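Local coordinates for protein putative alpha-galactosidase/melibiase (PDB 4OGZ) that probably hydrolyses terminal, non-reducing alpha-D-galactose residues of alpha-galactosides, as a melibiase of glycosyl hydrolase family 27, at residues 298-303 with 349-354; 398-403 with 419-424. All coordinates share one frame; numbering follows the deposited sequence.

After an N-terminal Ig-like part, the chain enters the TIM barrel, where interaction 1 forms. It joins helix 296-303 to the end of helix 341-353 and closes a long excursion that includes barrel strand 315-317. The chain then leaves the barrel for the C-terminal beta domain. There interaction 2 closes a much shorter loop, the hairpin of strands 401-407 and 413-419. The two contacts follow in series and neither nest nor cross. The centres of interaction 1 and interaction 2 lie about 14 Å apart. They meet at the domain interface, where Glu301 packs on Arg420 and forms salt bridges to Arg394 and Arg397. Trp404 and Leu418 also pack against the helices of interaction 1.

Interaction 1 of 2, residues 298-303 with 349-354; sequences NILEIN and ALWCMM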
ATOM      1  N   ASN A 298      -3.828  18.588  -2.975  1.00 25.33           N
ATOM      2  CA  ASN A 298      -5.057  18.704  -2.177  1.00 23.72           C
ATOM      3  C   ASN A 298      -5.139  17.588  -1.146  1.00 21.90           C
ATOM      4  O   ASN A 298      -5.496  17.819   0.001  1.00 18.76           O
ATOM      5  CB  ASN A 298      -6.274  18.689  -3.096  1.00 27.60           C
ATOM      6  CG  ASN A 298      -6.101  19.605  -4.297  1.00 31.28           C
ATOM      7  OD1 ASN A 298      -5.718  19.176  -5.397  1.00 34.20           O
ATOM      8  ND2 ASN A 298      -6.312  20.880  -4.074  1.00 34.29           N
ATOM      9  N   ILE A 299      -4.754  16.386  -1.561  1.00 21.98           N
ATOM     10  CA  ILE A 299      -4.766  15.234  -0.677  1.00 20.66           C
ATOM     11  C   ILE A 299      -3.743  15.412   0.463  1.00 20.94           C
ATOM     12  O   ILE A 299      -4.024  15.058   1.615  1.00 20.98           O
ATOM     13  CB  ILE A 299      -4.573  13.922  -1.475  1.00 20.96           C
ATOM     14  CG1 ILE A 299      -5.820  13.659  -2.325  1.00 23.17           C
ATOM     15  CG2 ILE A 299      -4.354  12.741  -0.559  1.00 19.78           C
ATOM     16  CD1 ILE A 299      -5.702  12.471  -3.277  1.00 25.47           C
ATOM     17  N   LEU A 300      -2.571  15.971   0.168  1.00 20.04           N
ATOM     18  CA  LEU A 300      -1.598  16.277   1.249  1.00 20.20           C
ATOM     19  C   LEU A 300      -2.178  17.182   2.339  1.00 18.85           C
ATOM     20  O   LEU A 300      -1.992  16.932   3.560  1.00 19.27           O
ATOM     21  CB  LEU A 300      -0.312  16.900   0.675  1.00 19.32           C
ATOM     22  CG  LEU A 300       0.524  16.057  -0.272  1.00 20.21           C
ATOM     23  CD1 LEU A 300       1.792  16.859  -0.588  1.00 23.93           C
ATOM     24  CD2 LEU A 300       0.889  14.685   0.259  1.00 19.27           C
ATOM     25  N   GLU A 301      -2.892  18.216   1.912  1.00 20.51           N
ATOM     26  CA  GLU A 301      -3.558  19.156   2.827  1.00 20.05           C
ATOM     27  C   GLU A 301      -4.496  18.421   3.743  1.00 18.91           C
ATOM     28  O   GLU A 301      -4.501  18.677   4.916  1.00 19.22           O
ATOM     29  CB  GLU A 301      -4.367  20.237   2.086  1.00 24.03           C
ATOM     30  CG  GLU A 301      -3.608  21.093   1.098  1.00 29.38           C
ATOM     31  CD  GLU A 301      -2.464  21.918   1.703  1.00 39.09           C
ATOM     32  OE1 GLU A 301      -2.449  22.179   2.943  1.00 30.74           O
ATOM     33  OE2 GLU A 301      -1.559  22.309   0.914  1.00 45.77           O
ATOM     34  N   ILE A 302      -5.255  17.465   3.215  1.00 17.87           N
ATOM     35  CA  ILE A 302      -6.198  16.701   4.035  1.00 17.13           C
ATOM     36  C   ILE A 302      -5.496  15.787   5.006  1.00 16.91           C
ATOM     37  O   ILE A 302      -5.913  15.637   6.149  1.00 15.01           O
ATOM     38  CB  ILE A 302      -7.183  15.876   3.180  1.00 18.35           C
ATOM     39  CG1 ILE A 302      -8.115  16.840   2.397  1.00 19.31           C
ATOM     40  CG2 ILE A 302      -8.021  14.943   4.050  1.00 16.08           C
ATOM     41  CD1 ILE A 302      -8.754  16.258   1.157  1.00 24.51           C
ATOM     42  N   ASN A 303      -4.435  15.160   4.538  1.00 17.55           N
ATOM     43  CA  ASN A 303      -3.825  14.109   5.311  1.00 16.88           C
ATOM     44  C   ASN A 303      -2.854  14.622   6.377  1.00 16.05           C
ATOM     45  O   ASN A 303      -2.671  13.980   7.372  1.00 13.67           O
ATOM     46  CB  ASN A 303      -3.134  13.109   4.387  1.00 16.23           C
ATOM     47  CG  ASN A 303      -3.010  11.723   5.034  1.00 14.49           C
ATOM     48  OD1 ASN A 303      -3.826  11.359   5.851  1.00 17.18           O
ATOM     49  ND2 ASN A 303      -2.052  10.949   4.607  1.00 13.50           N
ATOM     50  N   ALA A 349       7.190   9.688  -2.951  1.00 15.84           N
ATOM     51  CA  ALA A 349       7.974  10.048  -1.811  1.00 16.42           C
ATOM     52  C   ALA A 349       7.101  10.464  -0.634  1.00 17.89           C
ATOM     53  O   ALA A 349       7.292   9.954   0.471  1.00 16.46           O
ATOM     54  CB  ALA A 349       8.940  11.154  -2.174  1.00 16.68           C
ATOM     55  N   LEU A 350       6.111  11.320  -0.893  1.00 16.22           N
ATOM     56  CA  LEU A 350       5.176  11.751   0.152  1.00 17.47           C
ATOM     57  C   LEU A 350       4.266  10.609   0.627  1.00 17.20           C
ATOM     58  O   LEU A 350       4.076  10.441   1.856  1.00 18.54           O
ATOM     59  CB  LEU A 350       4.357  12.982  -0.310  1.00 18.90           C
ATOM     60  CG  LEU A 350       4.935  14.306   0.207  1.00 22.30           C
ATOM     61  CD1 LEU A 350       4.781  14.402   1.725  1.00 22.72           C
ATOM     62  CD2 LEU A 350       6.403  14.486  -0.166  1.00 25.36           C
ATOM     63  N   TRP A 351       3.776   9.778  -0.289  1.00 14.22           N
ATOM     64  CA  TRP A 351       3.006   8.587   0.107  1.00 15.76           C
ATOM     65  C   TRP A 351       3.877   7.686   1.002  1.00 16.03           C
ATOM     66  O   TRP A 351       3.386   7.105   1.952  1.00 18.56           O
ATOM     67  CB  TRP A 351       2.489   7.808  -1.092  1.00 14.47           C
ATOM     68  CG  TRP A 351       1.087   8.156  -1.569  1.00 15.08           C
ATOM     69  CD1 TRP A 351       0.099   7.269  -1.853  1.00 13.85           C
ATOM     70  CD2 TRP A 351       0.527   9.473  -1.840  1.00 14.12           C
ATOM     71  NE1 TRP A 351      -1.026   7.928  -2.282  1.00 14.39           N
ATOM     72  CE2 TRP A 351      -0.804   9.276  -2.247  1.00 14.20           C
ATOM     73  CE3 TRP A 351       0.997  10.784  -1.710  1.00 16.13           C
ATOM     74  CZ2 TRP A 351      -1.655  10.326  -2.579  1.00 15.96           C
ATOM     75  CZ3 TRP A 351       0.149  11.838  -2.045  1.00 16.19           C
ATOM     76  CH2 TRP A 351      -1.170  11.592  -2.473  1.00 16.53           C
ATOM     77  N   CYS A 352       5.172   7.585   0.692  1.00 16.31           N
ATOM     78  CA  CYS A 352       6.074   6.803   1.523  1.00 16.01           C
ATOM     79  C   CYS A 352       6.222   7.433   2.884  1.00 15.12           C
ATOM     80  O   CYS A 352       6.125   6.734   3.892  1.00 14.13           O
ATOM     81  CB  CYS A 352       7.460   6.654   0.883  1.00 16.67           C
ATOM     82  SG  CYS A 352       7.476   5.472  -0.464  1.00 15.33           S
HETATM   83  N   MSE A 353       6.505   8.748   2.923  1.00 16.36           N
HETATM   84  CA  MSE A 353       6.644   9.485   4.218  1.00 14.19           C
HETATM   85  C   MSE A 353       5.403   9.383   5.088  1.00 14.07           C
HETATM   86  O   MSE A 353       5.485   9.257   6.319  1.00 14.31           O
HETATM   87  CB  MSE A 353       6.913  10.977   3.988  1.00 16.69           C
HETATM   88  CG  MSE A 353       8.199  11.310   3.219  1.00 17.34           C
HETATM   89 SE   MSE A 353       9.705  11.031   4.444  0.75 16.75          SE
HETATM   90  CE  MSE A 353       9.332  12.481   5.706  1.00 20.79           C
HETATM   91  N   MSE A 354       4.225   9.393   4.472  1.00 13.83           N
HETATM   92  CA  MSE A 354       2.974   9.408   5.251  1.00 14.75           C
HETATM   93  C   MSE A 354       2.525   8.049   5.729  1.00 13.52           C
HETATM   94  O   MSE A 354       1.419   7.917   6.237  1.00 13.43           O
HETATM   95  CB  MSE A 354       1.873  10.072   4.387  1.00 14.00           C
HETATM   96  CG  MSE A 354       2.212  11.539   4.146  1.00 14.08           C
HETATM   97 SE   MSE A 354       0.784  12.546   3.259  0.75 13.76          SE
HETATM   98  CE  MSE A 354       0.468  11.456   1.678  1.00 13.42           C
TER
HETATM   99  O   HOH W   1      -1.115   8.192   4.971  1.00 14.07           O
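Leu300 carries most of the apolar contact with helix 341-353. Its CD2 methyl meets three residues. Met354 CE lies 3.6 Å from Leu300 CD2. Trp351 comes next, its CZ3 3.7 Å from Leu300 CD2. Leu350 CB is 3.9 Å from the same Leu300 CD2, and the two leucine side chains cross at about a right angle. Ile299 sends its CG2 branch to the far end of the indole, where Ile299 CG2 lies 3.9 Å from Trp351 CH2.

The two helices belong to the outer layer of the TIM barrel, one before and one after strand 315-317. The short helical segments run nearly parallel, 13° apart, with axes 11.8 Å from each other. Larger side chains therefore bridge the interface. Trp351 is fixed from the polar side too, because its NE1 bonds to Asp319 O in the loop after that strand.

Met354, present as selenomethionine, lies just past the end of the helix. Its chain bends at the last torsion (chi3 -54°), which brings CE over one face of the Trp351 ring and beside Leu300. The selenium also packs on a polar group, with Asn303 ND2 3.5 Å from Met354 SE.

Water supplies the polar link. Asn303 turns its amide toward the other helix with CG anti to the backbone N (chi1 -155°). Asn303 ND2 donates to the water O at 2.9 Å. The same water O lies 2.8 Å from Met354 O, so it bridges the two segments.

Interaction 2 of 2, residues 398-403 with 419-424; sequences ADHYDV and NRISGP
Arg420 turns its NE side to Asp402, and both NE and NH2 bond to OD1. Arg420 NE lies 2.8 Å from Asp402 OD1 in a salt bridge. Arg420 NH2 adds a second bond to Asp402 OD1 at 3.0 Å. Both come from the same face of the carboxylate, and the two flat groups are turned 33° apart.

The rest of the guanidinium binds backbone carbonyls. Arg420 NH2 points in its own plane at Ala398 O. Their 2.5 Å separation is unusually short and its exact value is doubtful. Arg420 NH2 also makes a weak bond to Tyr401 O at 2.9 Å. NH2 thus has three acceptors for two hydrogens, so at least one hydrogen is shared. Arg420 NH1 is 3.3 Å from Asp399 O and meets it from above the carbonyl plane. A bend at chi3 (-78°) folds the arginine chain over the turn, and His400 C lies against one guanidinium face. Beside this, Ile421 lays its CD1 over one face of the His400 ring in a CH-pi contact.

Backbone pairing sets these groups in place. Tyr401 and Asn419 form an antiparallel non-hydrogen-bonded pair where strand 401-407 begins and strand 413-419 ends. Next to it, Arg420 N donates to His400 O at 3.0 Å. Asn419 then shapes the loop. Its OD1 accepts from Ile421 N at 2.7 Å, an Asx turn, and its ND2 donates almost straight to Gly423 O. On the other segment, Ala398 N bonds to Tyr401 O and closes the tight turn between strands 393-397 and 401-407. Further out, Trp404 NE1 bonds to Asp402 OD2 and helps hold the carboxylate.

One arginine thus gathers several carbonyls of a turn in the C-terminal beta sandwich. Arg397 lies close to Arg420, and the carboxylates of Asp402 and Glu301 probably help balance the cluster's positive charge.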
ATOM      1  N   ALA A 398       4.983  26.117   4.723  1.00 19.83           N
ATOM      2  CA  ALA A 398       5.349  27.489   4.444  1.00 22.75           C
ATOM      3  C   ALA A 398       4.489  27.892   3.292  1.00 23.24           C
ATOM      4  O   ALA A 398       3.630  27.127   2.887  1.00 21.81           O
ATOM      5  CB  ALA A 398       6.846  27.634   4.117  1.00 24.47           C
ATOM      6  N   ASP A 399       4.680  29.086   2.760  1.00 28.12           N
ATOM      7  CA  ASP A 399       3.841  29.503   1.613  1.00 31.30           C
ATOM      8  C   ASP A 399       4.140  28.705   0.330  1.00 30.54           C
ATOM      9  O   ASP A 399       3.229  28.389  -0.422  1.00 32.10           O
ATOM     10  CB  ASP A 399       3.968  31.007   1.363  1.00 41.59           C
ATOM     11  CG  ASP A 399       2.834  31.790   2.010  1.00 51.95           C
ATOM     12  OD1 ASP A 399       2.006  31.179   2.753  1.00 40.44           O
ATOM     13  OD2 ASP A 399       2.754  33.007   1.735  1.00 64.69           O
ATOM     14  N   HIS A 400       5.401  28.333   0.123  1.00 29.68           N
ATOM     15  CA  HIS A 400       5.824  27.670  -1.104  1.00 27.58           C
ATOM     16  C   HIS A 400       6.354  26.255  -0.935  1.00 25.40           C
ATOM     17  O   HIS A 400       6.608  25.573  -1.925  1.00 26.64           O
ATOM     18  CB  HIS A 400       6.916  28.509  -1.744  1.00 31.24           C
ATOM     19  CG  HIS A 400       6.462  29.874  -2.119  1.00 37.95           C
ATOM     20  ND1 HIS A 400       7.316  30.952  -2.173  1.00 41.57           N
ATOM     21  CD2 HIS A 400       5.229  30.343  -2.432  1.00 38.79           C
ATOM     22  CE1 HIS A 400       6.627  32.030  -2.502  1.00 45.00           C
ATOM     23  NE2 HIS A 400       5.358  31.686  -2.657  1.00 38.93           N
ATOM     24  N   TYR A 401       6.555  25.810   0.299  1.00 21.96           N
ATOM     25  CA  TYR A 401       7.161  24.528   0.503  1.00 20.39           C
ATOM     26  C   TYR A 401       6.693  23.967   1.795  1.00 18.09           C
ATOM     27  O   TYR A 401       6.185  24.680   2.641  1.00 17.41           O
ATOM     28  CB  TYR A 401       8.713  24.653   0.526  1.00 22.72           C
ATOM     29  CG  TYR A 401       9.259  25.425   1.707  1.00 25.32           C
ATOM     30  CD1 TYR A 401       9.424  24.805   2.928  1.00 25.04           C
ATOM     31  CD2 TYR A 401       9.574  26.782   1.608  1.00 29.50           C
ATOM     32  CE1 TYR A 401       9.871  25.489   4.023  1.00 27.27           C
ATOM     33  CE2 TYR A 401      10.047  27.487   2.712  1.00 31.29           C
ATOM     34  CZ  TYR A 401      10.187  26.833   3.917  1.00 33.67           C
ATOM     35  OH  TYR A 401      10.659  27.483   5.039  1.00 37.47           O
ATOM     36  N   ASP A 402       6.945  22.689   1.944  1.00 17.78           N
ATOM     37  CA  ASP A 402       6.713  21.951   3.154  1.00 17.36           C
ATOM     38  C   ASP A 402       8.002  21.335   3.637  1.00 16.75           C
ATOM     39  O   ASP A 402       8.893  21.014   2.860  1.00 15.41           O
ATOM     40  CB  ASP A 402       5.819  20.753   2.908  1.00 17.31           C
ATOM     41  CG  ASP A 402       4.414  21.097   2.524  1.00 18.76           C
ATOM     42  OD1 ASP A 402       3.961  22.248   2.683  1.00 19.64           O
ATOM     43  OD2 ASP A 402       3.725  20.156   2.069  1.00 23.35           O
ATOM     44  N   VAL A 403       8.060  21.104   4.939  1.00 16.37           N
ATOM     45  CA  VAL A 403       9.033  20.225   5.492  1.00 16.20           C
ATOM     46  C   VAL A 403       8.264  19.172   6.289  1.00 15.52           C
ATOM     47  O   VAL A 403       7.484  19.518   7.157  1.00 15.39           O
ATOM     48  CB  VAL A 403      10.030  20.985   6.369  1.00 17.53           C
ATOM     49  CG1 VAL A 403      10.991  20.004   7.013  1.00 17.66           C
ATOM     50  CG2 VAL A 403      10.791  22.017   5.535  1.00 18.11           C
ATOM     51  N   ASN A 419       8.550  21.188  -2.810  1.00 20.12           N
ATOM     52  CA  ASN A 419       8.224  22.438  -3.471  1.00 22.17           C
ATOM     53  C   ASN A 419       6.838  22.307  -4.006  1.00 22.11           C
ATOM     54  O   ASN A 419       6.555  21.454  -4.848  1.00 21.27           O
ATOM     55  CB  ASN A 419       9.203  22.720  -4.595  1.00 23.39           C
ATOM     56  CG  ASN A 419       8.922  24.012  -5.334  1.00 27.08           C
ATOM     57  OD1 ASN A 419       7.866  24.621  -5.185  1.00 33.02           O
ATOM     58  ND2 ASN A 419       9.877  24.430  -6.168  1.00 27.58           N
ATOM     59  N   ARG A 420       5.953  23.154  -3.523  1.00 22.63           N
ATOM     60  CA  ARG A 420       4.565  23.056  -3.922  1.00 29.94           C
ATOM     61  C   ARG A 420       4.264  23.964  -5.105  1.00 27.66           C
ATOM     62  O   ARG A 420       3.194  23.835  -5.686  1.00 34.76           O
ATOM     63  CB  ARG A 420       3.630  23.411  -2.759  1.00 34.06           C
ATOM     64  CG  ARG A 420       3.230  22.207  -1.916  1.00 39.63           C
ATOM     65  CD  ARG A 420       2.200  22.567  -0.858  1.00 39.82           C
ATOM     66  NE  ARG A 420       2.881  23.231   0.244  1.00 42.69           N
ATOM     67  CZ  ARG A 420       2.813  24.513   0.553  1.00 33.64           C
ATOM     68  NH1 ARG A 420       2.072  25.364  -0.121  1.00 37.92           N
ATOM     69  NH2 ARG A 420       3.507  24.947   1.579  1.00 37.38           N
ATOM     70  N   ILE A 421       5.180  24.861  -5.468  1.00 25.26           N
ATOM     71  CA  ILE A 421       4.880  25.865  -6.519  1.00 25.69           C
ATOM     72  C   ILE A 421       5.588  25.551  -7.837  1.00 26.56           C
ATOM     73  O   ILE A 421       6.338  24.587  -7.943  1.00 28.35           O
ATOM     74  CB  ILE A 421       5.210  27.316  -6.069  1.00 26.38           C
ATOM     75  CG1 ILE A 421       6.707  27.506  -5.819  1.00 25.49           C
ATOM     76  CG2 ILE A 421       4.412  27.684  -4.831  1.00 26.49           C
ATOM     77  CD1 ILE A 421       7.133  28.955  -5.723  1.00 27.27           C
ATOM     78  N   SER A 422       5.331  26.340  -8.871  1.00 31.32           N
ATOM     79  CA  SER A 422       5.890  26.027 -10.199  1.00 32.54           C
ATOM     80  C   SER A 422       7.178  26.816 -10.531  1.00 32.70           C
ATOM     81  O   SER A 422       7.599  26.876 -11.683  1.00 40.19           O
ATOM     82  CB  SER A 422       4.811  26.273 -11.255  1.00 37.51           C
ATOM     83  OG  SER A 422       4.319  27.591 -11.108  1.00 39.27           O
ATOM     84  N   GLY A 423       7.787  27.428  -9.526  1.00 30.01           N
ATOM     85  CA  GLY A 423       9.085  28.036  -9.656  1.00 29.96           C
ATOM     86  C   GLY A 423      10.025  27.406  -8.644  1.00 28.84           C
ATOM     87  O   GLY A 423       9.571  26.702  -7.745  1.00 26.84           O
ATOM     88  N   PRO A 424      11.340  27.642  -8.795  1.00 27.35           N
ATOM     89  CA  PRO A 424      12.342  27.076  -7.900  1.00 28.34           C
ATOM     90  C   PRO A 424      12.192  27.655  -6.509  1.00 28.11           C
ATOM     91  O   PRO A 424      11.763  28.784  -6.378  1.00 30.69           O
ATOM     92  CB  PRO A 424      13.683  27.510  -8.516  1.00 27.78           C
ATOM     93  CG  PRO A 424      13.366  28.642  -9.425  1.00 28.16           C
ATOM     94  CD  PRO A 424      11.936  28.474  -9.859  1.00 28.73           C
TER